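Local coordinates for protein ornithine aminotransferase (PDB 3LG0) that probably transfers the delta-amino group of ornithine to 2-oxoglutarate as a homodimeric, pyridoxal-phosphate-dependent aminotransferase of class III, giving glutamate gamma-semialdehyde, at residues 327-330 with 331-335; 390-393 with 394-397. One frame throughout, in Å; residues are numbered along the deposited sequence.

Interaction 1: residues 327-330 with 331-335; sequences LQNL and KEQLK
Leu330 and Leu334, one helical turn apart, run next to each other in a common direction, with Leu330 CG 4.0 Å from Leu334 CD1. Leu330 carries its CG anti to the backbone N (chi1 -159°), whereas Leu334 has CG anti to its carbonyl carbon (chi1 -63°); this directs its CG back along the helix, and CD1 comes over the carbonyl oxygen of Leu330 and against its branch point. The backbone beneath is the last turn of helix 315-333. Lys331 N donates to Leu327 O at 2.9 Å, and Glu332 N to Gln328 O at the same length, but the bond from Leu334 N to Leu330 O is weak, at 3.2 Å with an N-H...O angle of 124°, consistent with Leu334 being the first residue outside helical geometry. The leucine pair forms the buried side of this C-terminal turn: Leu330 meets Ile403 and Leu334 meets Val407 of helix 393-412, while Leu334 also touches Ile352 of strand 349-354. Lys331 belongs to the exposed side. Its CB sits 3.4 Å from Gln328 O, and farther along its chain CD comes 4.2 Å from Gln328 NE2, a loose contact at the surface.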
loop_
_atom_site.group_PDB
_atom_site.type_symbol
_atom_site.label_atom_id
_atom_site.label_comp_id
_atom_site.label_asym_id
_atom_site.label_seq_id
_atom_site.Cartn_x
_atom_site.Cartn_y
_atom_site.Cartn_z
ATOM N N LEU A 327 -20.204 25.642 9.219
ATOM C CA LEU A 327 -19.332 26.475 8.422
ATOM C C LEU A 327 -19.785 27.930 8.475
ATOM O O LEU A 327 -18.960 28.834 8.599
ATOM C CB LEU A 327 -19.294 25.978 6.976
ATOM C CG LEU A 327 -18.111 26.450 6.150
ATOM C CD1 LEU A 327 -16.978 25.425 6.288
ATOM C CD2 LEU A 327 -18.512 26.662 4.678
ATOM N N GLN A 328 -21.095 28.154 8.380
ATOM C CA GLN A 328 -21.621 29.519 8.346
ATOM C C GLN A 328 -21.436 30.178 9.705
ATOM O O GLN A 328 -20.973 31.313 9.789
ATOM C CB GLN A 328 -23.098 29.548 7.927
ATOM C CG GLN A 328 -23.666 30.962 7.741
ATOM C CD GLN A 328 -22.935 31.773 6.660
ATOM O OE1 GLN A 328 -22.719 31.297 5.536
ATOM N NE2 GLN A 328 -22.570 33.010 6.995
ATOM N N ASN A 329 -21.804 29.452 10.756
ATOM C CA ASN A 329 -21.631 29.906 12.126
ATOM C C ASN A 329 -20.159 30.243 12.428
ATOM O O ASN A 329 -19.850 31.187 13.160
ATOM C CB ASN A 329 -22.174 28.836 13.083
ATOM C CG ASN A 329 -22.029 29.221 14.543
ATOM O OD1 ASN A 329 -21.789 30.387 14.878
ATOM N ND2 ASN A 329 -22.177 28.236 15.427
ATOM N N LEU A 330 -19.249 29.473 11.841
ATOM C CA LEU A 330 -17.824 29.727 11.995
ATOM C C LEU A 330 -17.422 30.980 11.226
ATOM O O LEU A 330 -16.677 31.817 11.732
ATOM C CB LEU A 330 -17.031 28.522 11.502
ATOM C CG LEU A 330 -15.597 28.299 11.966
ATOM C CD1 LEU A 330 -15.537 28.182 13.468
ATOM C CD2 LEU A 330 -15.037 27.042 11.327
ATOM N N LYS A 331 -17.924 31.109 10.001
ATOM C CA LYS A 331 -17.650 32.285 9.177
ATOM C C LYS A 331 -18.109 33.568 9.875
ATOM O O LYS A 331 -17.463 34.622 9.778
ATOM C CB LYS A 331 -18.368 32.154 7.842
ATOM C CG LYS A 331 -18.163 33.319 6.893
ATOM C CD LYS A 331 -18.643 32.936 5.503
ATOM C CE LYS A 331 -18.344 34.007 4.472
ATOM N NZ LYS A 331 -19.281 35.144 4.589
ATOM N N GLU A 332 -19.236 33.462 10.571
ATOM C CA GLU A 332 -19.797 34.568 11.323
ATOM C C GLU A 332 -18.936 34.961 12.522
ATOM O O GLU A 332 -18.592 36.137 12.683
ATOM C CB GLU A 332 -21.228 34.242 11.773
ATOM C CG GLU A 332 -22.301 35.011 11.021
ATOM C CD GLU A 332 -22.310 36.496 11.386
ATOM O OE1 GLU A 332 -22.265 37.351 10.470
ATOM O OE2 GLU A 332 -22.351 36.811 12.596
ATOM N N GLN A 333 -18.582 33.983 13.355
ATOM C CA GLN A 333 -17.860 34.275 14.592
ATOM C C GLN A 333 -16.428 34.726 14.368
ATOM O O GLN A 333 -15.784 35.204 15.292
ATOM C CB GLN A 333 -17.900 33.082 15.542
ATOM C CG GLN A 333 -19.314 32.700 15.960
ATOM C CD GLN A 333 -19.336 31.762 17.141
ATOM O OE1 GLN A 333 -20.123 30.816 17.180
ATOM N NE2 GLN A 333 -18.470 32.018 18.117
ATOM N N LEU A 334 -15.938 34.584 13.137
ATOM C CA LEU A 334 -14.554 34.918 12.822
ATOM C C LEU A 334 -14.474 36.069 11.840
ATOM O O LEU A 334 -13.400 36.392 11.345
ATOM C CB LEU A 334 -13.814 33.702 12.237
ATOM C CG LEU A 334 -13.647 32.463 13.126
ATOM C CD1 LEU A 334 -13.047 31.323 12.323
ATOM C CD2 LEU A 334 -12.804 32.753 14.370
ATOM N N LYS A 335 -15.616 36.681 11.554
ATOM C CA LYS A 335 -15.684 37.726 10.532
ATOM C C LYS A 335 -14.782 38.935 10.822
ATOM O O LYS A 335 -14.320 39.589 9.895
ATOM C CB LYS A 335 -17.137 38.176 10.309
ATOM C CG LYS A 335 -17.744 38.927 11.490
ATOM C CD LYS A 335 -19.214 39.256 11.257
ATOM C CE LYS A 335 -19.823 39.955 12.456
ATOM N NZ LYS A 335 -21.215 40.388 12.175
#

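Interaction 2: residues 390-393 with 394-397; sequences CITK and EQLD
Between Thr392 and Gln395 the chain makes the first turn of helix 393-412, their CA atoms 5.1 Å apart, and Leu396 N closes it with a bond to Thr392 O whose C=O...N angle is 161°. Thr392 is the N-cap. Its OG1 lies between the backbone N and the carbonyl carbon (chi1 68°), a setting that turns the hydroxyl toward the opening turn, where it accepts from Gln395 N at 3.2 Å. The side chain of Gln395 completes the exchange: extended beyond CG, it reaches back along the loop and places OE1 3.0 Å from Thr392 N. That N-H points almost straight at the oxygen, although the donor is tilted 26° from the plane of the amide carbonyl. Glu394, bent at chi2, folds its carboxylate over Thr392, and a water that donates to Glu394 OE2 at 2.7 Å is also hydrogen-bonded to Thr392 OG1. Ile391 CD1 meets Leu396 CD2 at 3.8 Å in an apolar contact, the two side chains at about a right angle; Ile391 CG1 also lies 3.5 Å from the OE1 of Gln395 that serves the cap. Leu396 continues inward to Leu322 and Phe326 of helix 315-333, while Ile391 O is held by Asn318 ND2 from the same helix. On the outer side, Lys393 NZ and Asp397 OD1 are 4.0 Å apart, a long salt bridge spanning one turn. The reciprocal bonds between Thr392 and Gln395 make a capping box, an N-terminal helix motif in which the N-cap side chain and that of the residue three places on each bind the other's backbone N-H; here it starts the C-terminal helix of the chain.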
loop_
_atom_site.group_PDB
_atom_site.type_symbol
_atom_site.label_atom_id
_atom_site.label_comp_id
_atom_site.label_asym_id
_atom_site.label_seq_id
_atom_site.Cartn_x
_atom_site.Cartn_y
_atom_site.Cartn_z
ATOM N N CYS A 390 -19.479 10.996 12.639
ATOM C CA CYS A 390 -20.426 10.668 13.697
ATOM C C CYS A 390 -20.503 11.755 14.787
ATOM O O CYS A 390 -21.101 11.545 15.851
ATOM C CB CYS A 390 -20.071 9.322 14.314
ATOM S SG CYS A 390 -18.372 9.266 14.901
ATOM N N ILE A 391 -19.911 12.916 14.516
ATOM C CA ILE A 391 -19.899 14.020 15.469
ATOM C C ILE A 391 -21.296 14.620 15.648
ATOM O O ILE A 391 -22.059 14.731 14.687
ATOM C CB ILE A 391 -18.907 15.117 15.028
ATOM C CG1 ILE A 391 -18.608 16.080 16.181
ATOM C CG2 ILE A 391 -19.402 15.843 13.769
ATOM C CD1 ILE A 391 -17.343 16.918 15.974
ATOM N N THR A 392 -21.643 14.992 16.878
ATOM C CA THR A 392 -22.954 15.588 17.159
ATOM C C THR A 392 -22.911 17.111 17.106
ATOM O O THR A 392 -21.844 17.717 17.252
ATOM C CB THR A 392 -23.476 15.196 18.542
ATOM O OG1 THR A 392 -22.660 15.803 19.549
ATOM C CG2 THR A 392 -23.479 13.671 18.719
ATOM N N LYS A 393 -24.071 17.733 16.913
ATOM C CA LYS A 393 -24.136 19.193 16.897
ATOM C C LYS A 393 -23.573 19.818 18.180
ATOM O O LYS A 393 -22.921 20.859 18.132
ATOM C CB LYS A 393 -25.558 19.703 16.629
ATOM C CG LYS A 393 -25.617 21.219 16.468
ATOM C CD LYS A 393 -26.840 21.675 15.691
ATOM C CE LYS A 393 -26.927 23.202 15.658
ATOM N NZ LYS A 393 -25.741 23.852 15.009
ATOM N N GLU A 394 -23.811 19.177 19.315
ATOM C CA GLU A 394 -23.323 19.703 20.590
ATOM C C GLU A 394 -21.796 19.684 20.586
ATOM O O GLU A 394 -21.131 20.624 21.036
ATOM C CB GLU A 394 -23.867 18.883 21.768
ATOM C CG GLU A 394 -25.374 18.596 21.707
ATOM C CD GLU A 394 -25.719 17.392 20.823
ATOM O OE1 GLU A 394 -26.278 17.599 19.719
ATOM O OE2 GLU A 394 -25.427 16.239 21.227
ATOM N N GLN A 395 -21.242 18.603 20.060
ATOM C CA GLN A 395 -19.798 18.505 19.939
ATOM C C GLN A 395 -19.235 19.580 18.998
ATOM O O GLN A 395 -18.206 20.193 19.291
ATOM C CB GLN A 395 -19.408 17.097 19.509
ATOM C CG GLN A 395 -19.452 16.115 20.654
ATOM C CD GLN A 395 -19.411 14.681 20.209
ATOM O OE1 GLN A 395 -19.665 14.367 19.047
ATOM N NE2 GLN A 395 -19.110 13.792 21.139
ATOM N N LEU A 396 -19.919 19.830 17.883
ATOM C CA LEU A 396 -19.450 20.832 16.917
ATOM C C LEU A 396 -19.533 22.232 17.495
ATOM O O LEU A 396 -18.775 23.126 17.108
ATOM C CB LEU A 396 -20.242 20.760 15.614
ATOM C CG LEU A 396 -19.785 19.779 14.540
ATOM C CD1 LEU A 396 -20.713 19.863 13.349
ATOM C CD2 LEU A 396 -18.354 20.072 14.123
ATOM N N ASP A 397 -20.471 22.421 18.418
ATOM C CA ASP A 397 -20.598 23.692 19.100
ATOM C C ASP A 397 -19.381 23.887 20.006
ATOM O O ASP A 397 -18.761 24.957 20.031
ATOM C CB ASP A 397 -21.911 23.755 19.901
ATOM C CG ASP A 397 -23.146 23.911 19.005
ATOM O OD1 ASP A 397 -23.013 24.397 17.857
ATOM O OD2 ASP A 397 -24.255 23.547 19.458
HETATM O O HOH W 1 -22.996 15.280 21.962
#

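In the fold
Interaction 1 ends helix 315-333 and interaction 2 begins helix 393-412, so the two local contacts mark opposite kinds of helix terminus. Their centres are 16 Å apart and their nearest atoms about 5 Å, without touching. The helices themselves pack on each other, and one residue bridges the two contacts: Thr400 of helix 393-412 is touched by Gln333 of interaction 1, and its OG1 is hydrogen-bonded to Leu396 O of interaction 2. Lys393 of interaction 2 adds a contact with Leu322, earlier on the helix that interaction 1 ends. Both contacts lie away from Lys262, which by similarity carries the cofactor.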